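Local structure of rhamnosidase B (2OKX) at residues D760-L772 with I784-I798. The protein hydrolyses terminal alpha-L-rhamnose residues from rhamnosides as a member of glycoside hydrolase family 78, probably with inversion of configuration. Residues are numbered along the deposited sequence; the frame is centred on the assembly and turned at random.
Sequences DVYSMQTQVVAYL and IEGYLSSPPPAFVQI
With CG trans to its backbone N (chi1 -173°), Y771 reaches across helix 784-789, where L788 CD1 sits over one face of its ring and the hydroxyl gives a hydrogen bond to E785 OE1 (2.8 Å from OH), meeting that oxygen from above the carboxylate plane. I784 CG2 packs against Y771 CB at 3.6 Å. A leucine in place of Y771 would probably leave E785 without this donor and L788 without the ring face it rests on. M764 instead folds back on itself, bent at chi2 and chi3, which lays SD 3.6 Å from P791 CB and at the edge of the F795 ring, while CE nears the carbonyl oxygen of Y787. F795 is sandwiched: Y762 CB lies over one face, 3.8 Å from the ring centroid in a CH-pi contact, and P792 CB over the other. Beside it the backbones form a single bridge, V796 N to Y762 O (2.7 Å) and M764 N to V796 O (2.9 Å), the latter nearly straight at 170°. The bridge brings S763 CB tightly against V796 CB, 3.4 Å apart. S763 caps helix 764-772 through a weak bond from T766 N to its OG, which D750 of strand 747-752 also binds. Q767 NE2 reaches back to S763 O and is also bonded to Y748 O. The contact thus joins two consecutive helices, their segments crossing at -126° with axes 9.7 Å apart, and ties the loop after the second to the N-terminus of the first, within the helical (alpha/alpha)-barrel catalytic domain characteristic of family 78 rhamnosidases.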
loop_
_atom_site.group_PDB
_atom_site.type_symbol
_atom_site.label_atom_id
_atom_site.label_comp_id
_atom_site.label_asym_id
_atom_site.label_seq_id
_atom_site.Cartn_x
_atom_site.Cartn_y
_atom_site.Cartn_z
ATOM N N ASP A 760 31.835 12.187 5.166
ATOM C CA ASP A 760 32.946 11.683 4.372
ATOM C C ASP A 760 32.395 10.586 3.466
ATOM O O ASP A 760 33.145 9.843 2.826
ATOM C CB ASP A 760 34.036 11.118 5.282
ATOM C CG ASP A 760 33.583 9.886 6.035
ATOM O OD1 ASP A 760 32.516 9.941 6.686
ATOM O OD2 ASP A 760 34.300 8.864 5.980
ATOM N N VAL A 761 31.069 10.496 3.426
ATOM C CA VAL A 761 30.384 9.505 2.609
ATOM C C VAL A 761 29.977 10.113 1.267
ATOM O O VAL A 761 29.391 11.194 1.216
ATOM C CB VAL A 761 29.122 8.967 3.335
ATOM C CG1 VAL A 761 28.380 7.976 2.446
ATOM C CG2 VAL A 761 29.525 8.301 4.645
ATOM N N TYR A 762 30.300 9.414 0.184
ATOM C CA TYR A 762 29.967 9.871 -1.160
ATOM C C TYR A 762 29.079 8.848 -1.858
ATOM O O TYR A 762 29.373 7.650 -1.861
ATOM C CB TYR A 762 31.248 10.096 -1.961
ATOM C CG TYR A 762 32.098 11.207 -1.397
ATOM C CD1 TYR A 762 31.813 12.542 -1.683
ATOM C CD2 TYR A 762 33.156 10.929 -0.532
ATOM C CE1 TYR A 762 32.558 13.575 -1.120
ATOM C CE2 TYR A 762 33.909 11.956 0.041
ATOM C CZ TYR A 762 33.603 13.274 -0.258
ATOM O OH TYR A 762 34.336 14.292 0.311
ATOM N N SER A 763 27.992 9.327 -2.453
ATOM C CA SER A 763 27.054 8.441 -3.130
ATOM C C SER A 763 26.735 8.886 -4.549
ATOM O O SER A 763 26.842 10.064 -4.888
ATOM C CB SER A 763 25.753 8.365 -2.331
ATOM O OG SER A 763 25.131 9.639 -2.280
ATOM N N MET A 764 26.345 7.928 -5.381
ATOM C CA MET A 764 25.971 8.227 -6.756
ATOM C C MET A 764 24.713 9.081 -6.725
ATOM O O MET A 764 24.542 9.987 -7.543
ATOM C CB MET A 764 25.684 6.938 -7.522
ATOM C CG MET A 764 26.921 6.241 -8.043
ATOM S SD MET A 764 27.798 7.321 -9.188
ATOM C CE MET A 764 26.580 7.484 -10.496
ATOM N N GLN A 765 23.841 8.781 -5.764
ATOM C CA GLN A 765 22.576 9.486 -5.605
ATOM C C GLN A 765 22.722 11.005 -5.555
ATOM O O GLN A 765 22.088 11.729 -6.324
ATOM C CB GLN A 765 21.857 9.004 -4.336
ATOM C CG GLN A 765 21.284 7.579 -4.401
ATOM C CD GLN A 765 22.282 6.493 -4.030
ATOM O OE1 GLN A 765 21.898 5.350 -3.770
ATOM N NE2 GLN A 765 23.564 6.838 -4.007
ATOM N N THR A 766 23.550 11.491 -4.638
ATOM C CA THR A 766 23.744 12.926 -4.496
ATOM C C THR A 766 24.272 13.568 -5.772
ATOM O O THR A 766 23.859 14.669 -6.131
ATOM C CB THR A 766 24.702 13.235 -3.333
ATOM O OG1 THR A 766 24.133 12.740 -2.114
ATOM C CG2 THR A 766 24.925 14.742 -3.208
ATOM N N GLN A 767 25.178 12.876 -6.454
ATOM C CA GLN A 767 25.755 13.393 -7.690
ATOM C C GLN A 767 24.689 13.463 -8.785
ATOM O O GLN A 767 24.589 14.459 -9.505
ATOM C CB GLN A 767 26.909 12.500 -8.156
ATOM C CG GLN A 767 27.905 12.110 -7.071
ATOM C CD GLN A 767 28.294 13.271 -6.172
ATOM O OE1 GLN A 767 28.627 14.358 -6.647
ATOM N NE2 GLN A 767 28.265 13.038 -4.861
ATOM N N VAL A 768 23.898 12.398 -8.909
ATOM C CA VAL A 768 22.841 12.355 -9.913
ATOM C C VAL A 768 21.859 13.503 -9.693
ATOM O O VAL A 768 21.464 14.182 -10.638
ATOM C CB VAL A 768 22.067 11.011 -9.864
ATOM C CG1 VAL A 768 20.836 11.081 -10.757
ATOM C CG2 VAL A 768 22.969 9.876 -10.318
ATOM N N VAL A 769 21.469 13.718 -8.441
ATOM C CA VAL A 769 20.530 14.787 -8.124
ATOM C C VAL A 769 21.115 16.161 -8.446
ATOM O O VAL A 769 20.407 17.042 -8.930
ATOM C CB VAL A 769 20.112 14.746 -6.632
ATOM C CG1 VAL A 769 19.196 15.915 -6.314
ATOM C CG2 VAL A 769 19.401 13.432 -6.329
ATOM N N ALA A 770 22.401 16.346 -8.174
ATOM C CA ALA A 770 23.051 17.622 -8.458
ATOM C C ALA A 770 23.005 17.883 -9.964
ATOM O O ALA A 770 22.802 19.015 -10.410
ATOM C CB ALA A 770 24.496 17.595 -7.970
ATOM N N TYR A 771 23.183 16.821 -10.739
ATOM C CA TYR A 771 23.163 16.912 -12.193
ATOM C C TYR A 771 21.773 17.283 -12.712
ATOM O O TYR A 771 21.631 18.183 -13.541
ATOM C CB TYR A 771 23.592 15.575 -12.795
ATOM C CG TYR A 771 23.775 15.599 -14.296
ATOM C CD1 TYR A 771 24.896 16.198 -14.872
ATOM C CD2 TYR A 771 22.832 15.017 -15.140
ATOM C CE1 TYR A 771 25.072 16.216 -16.257
ATOM C CE2 TYR A 771 22.997 15.030 -16.520
ATOM C CZ TYR A 771 24.118 15.630 -17.074
ATOM O OH TYR A 771 24.277 15.645 -18.439
ATOM N N LEU A 772 20.752 16.587 -12.219
ATOM C CA LEU A 772 19.373 16.832 -12.638
ATOM C C LEU A 772 18.822 18.183 -12.218
ATOM O O LEU A 772 18.006 18.770 -12.925
ATOM C CB LEU A 772 18.442 15.749 -12.085
ATOM C CG LEU A 772 18.461 14.367 -12.732
ATOM C CD1 LEU A 772 17.549 13.433 -11.949
ATOM C CD2 LEU A 772 18.001 14.473 -14.172
ATOM N N ILE A 784 30.492 15.176 -13.068
ATOM C CA ILE A 784 29.336 14.355 -12.719
ATOM C C ILE A 784 29.001 13.400 -13.863
ATOM O O ILE A 784 28.705 12.227 -13.634
ATOM C CB ILE A 784 28.096 15.227 -12.401
ATOM C CG1 ILE A 784 28.404 16.174 -11.238
ATOM C CG2 ILE A 784 26.911 14.341 -12.041
ATOM C CD1 ILE A 784 28.802 15.476 -9.955
ATOM N N GLU A 785 29.061 13.899 -15.094
ATOM C CA GLU A 785 28.769 13.074 -16.261
ATOM C C GLU A 785 29.704 11.875 -16.348
ATOM O O GLU A 785 29.319 10.810 -16.836
ATOM C CB GLU A 785 28.856 13.912 -17.539
ATOM C CG GLU A 785 27.756 14.954 -17.638
ATOM C CD GLU A 785 27.746 15.691 -18.964
ATOM O OE1 GLU A 785 26.805 16.483 -19.190
ATOM O OE2 GLU A 785 28.674 15.485 -19.775
ATOM N N GLY A 786 30.934 12.047 -15.873
ATOM C CA GLY A 786 31.879 10.947 -15.896
ATOM C C GLY A 786 31.405 9.870 -14.938
ATOM O O GLY A 786 31.501 8.673 -15.227
ATOM N N TYR A 787 30.891 10.300 -13.791
ATOM C CA TYR A 787 30.383 9.378 -12.784
ATOM C C TYR A 787 29.174 8.628 -13.339
ATOM O O TYR A 787 29.010 7.434 -13.096
ATOM C CB TYR A 787 29.987 10.147 -11.517
ATOM C CG TYR A 787 31.151 10.794 -10.787
ATOM C CD1 TYR A 787 30.933 11.807 -9.853
ATOM C CD2 TYR A 787 32.467 10.391 -11.024
ATOM C CE1 TYR A 787 31.996 12.407 -9.175
ATOM C CE2 TYR A 787 33.538 10.983 -10.351
ATOM C CZ TYR A 787 33.294 11.989 -9.431
ATOM O OH TYR A 787 34.348 12.586 -8.773
ATOM N N LEU A 788 28.332 9.337 -14.086
ATOM C CA LEU A 788 27.144 8.734 -14.679
ATOM C C LEU A 788 27.517 7.564 -15.588
ATOM O O LEU A 788 26.926 6.486 -15.496
ATOM C CB LEU A 788 26.354 9.780 -15.478
ATOM C CG LEU A 788 25.793 10.981 -14.710
ATOM C CD1 LEU A 788 24.971 11.845 -15.654
ATOM C CD2 LEU A 788 24.930 10.509 -13.543
ATOM N N SER A 789 28.501 7.776 -16.457
ATOM C CA SER A 789 28.942 6.729 -17.376
ATOM C C SER A 789 29.803 5.668 -16.694
ATOM O O SER A 789 29.860 4.525 -17.145
ATOM C CB SER A 789 29.710 7.343 -18.551
ATOM O OG SER A 789 30.819 8.096 -18.095
ATOM N N SER A 790 30.475 6.047 -15.610
ATOM C CA SER A 790 31.325 5.118 -14.873
ATOM C C SER A 790 31.243 5.396 -13.375
ATOM O O SER A 790 32.094 6.085 -12.811
ATOM C CB SER A 790 32.778 5.241 -15.336
ATOM O OG SER A 790 32.905 4.905 -16.707
ATOM N N PRO A 791 30.209 4.862 -12.711
ATOM C CA PRO A 791 30.021 5.060 -11.270
ATOM C C PRO A 791 31.177 4.528 -10.419
ATOM O O PRO A 791 31.529 3.350 -10.497
ATOM C CB PRO A 791 28.715 4.315 -10.990
ATOM C CG PRO A 791 27.975 4.425 -12.297
ATOM C CD PRO A 791 29.066 4.140 -13.296
ATOM N N PRO A 792 31.792 5.399 -9.603
ATOM C CA PRO A 792 32.906 4.975 -8.747
ATOM C C PRO A 792 32.431 3.907 -7.762
ATOM O O PRO A 792 31.571 4.165 -6.922
ATOM C CB PRO A 792 33.308 6.266 -8.042
ATOM C CG PRO A 792 32.966 7.321 -9.055
ATOM C CD PRO A 792 31.616 6.861 -9.546
ATOM N N PRO A 793 32.985 2.690 -7.856
ATOM C CA PRO A 793 32.592 1.599 -6.959
ATOM C C PRO A 793 32.742 1.915 -5.471
ATOM O O PRO A 793 32.172 1.221 -4.625
ATOM C CB PRO A 793 33.488 0.445 -7.410
ATOM C CG PRO A 793 34.705 1.148 -7.928
ATOM C CD PRO A 793 34.100 2.276 -8.723
ATOM N N ALA A 794 33.503 2.960 -5.156
ATOM C CA ALA A 794 33.712 3.359 -3.767
ATOM C C ALA A 794 32.523 4.166 -3.263
ATOM O O ALA A 794 32.285 4.257 -2.056
ATOM C CB ALA A 794 34.987 4.180 -3.641
ATOM N N PHE A 795 31.785 4.759 -4.194
ATOM C CA PHE A 795 30.611 5.550 -3.847
ATOM C C PHE A 795 29.462 4.636 -3.456
ATOM O O PHE A 795 29.427 3.467 -3.848
ATOM C CB PHE A 795 30.151 6.400 -5.035
ATOM C CG PHE A 795 30.956 7.649 -5.255
ATOM C CD1 PHE A 795 30.526 8.602 -6.175
ATOM C CD2 PHE A 795 32.137 7.877 -4.558
ATOM C CE1 PHE A 795 31.256 9.765 -6.395
ATOM C CE2 PHE A 795 32.875 9.039 -4.773
ATOM C CZ PHE A 795 32.433 9.984 -5.693
ATOM N N VAL A 796 28.528 5.170 -2.677
ATOM C CA VAL A 796 27.352 4.405 -2.290
ATOM C C VAL A 796 26.610 4.233 -3.615
ATOM O O VAL A 796 26.569 5.161 -4.420
ATOM C CB VAL A 796 26.467 5.191 -1.294
ATOM C CG1 VAL A 796 25.152 4.459 -1.066
ATOM C CG2 VAL A 796 27.202 5.360 0.030
ATOM N N GLN A 797 26.040 3.056 -3.849
ATOM C CA GLN A 797 25.333 2.792 -5.098
ATOM C C GLN A 797 23.817 2.944 -4.983
ATOM O O GLN A 797 23.269 2.974 -3.879
ATOM C CB GLN A 797 25.669 1.385 -5.595
ATOM C CG GLN A 797 27.160 1.133 -5.807
ATOM C CD GLN A 797 27.768 2.053 -6.852
ATOM O OE1 GLN A 797 27.269 2.153 -7.970
ATOM N NE2 GLN A 797 28.857 2.725 -6.492
ATOM N N ILE A 798 23.148 3.038 -6.132
ATOM C CA ILE A 798 21.694 3.174 -6.177
ATOM C C ILE A 798 21.070 1.912 -5.592
ATOM O O ILE A 798 21.418 0.798 -5.991
ATOM C CB ILE A 798 21.202 3.375 -7.631
ATOM C CG1 ILE A 798 21.683 4.734 -8.153
ATOM C CG2 ILE A 798 19.678 3.287 -7.691
ATOM C CD1 ILE A 798 21.266 5.027 -9.577
#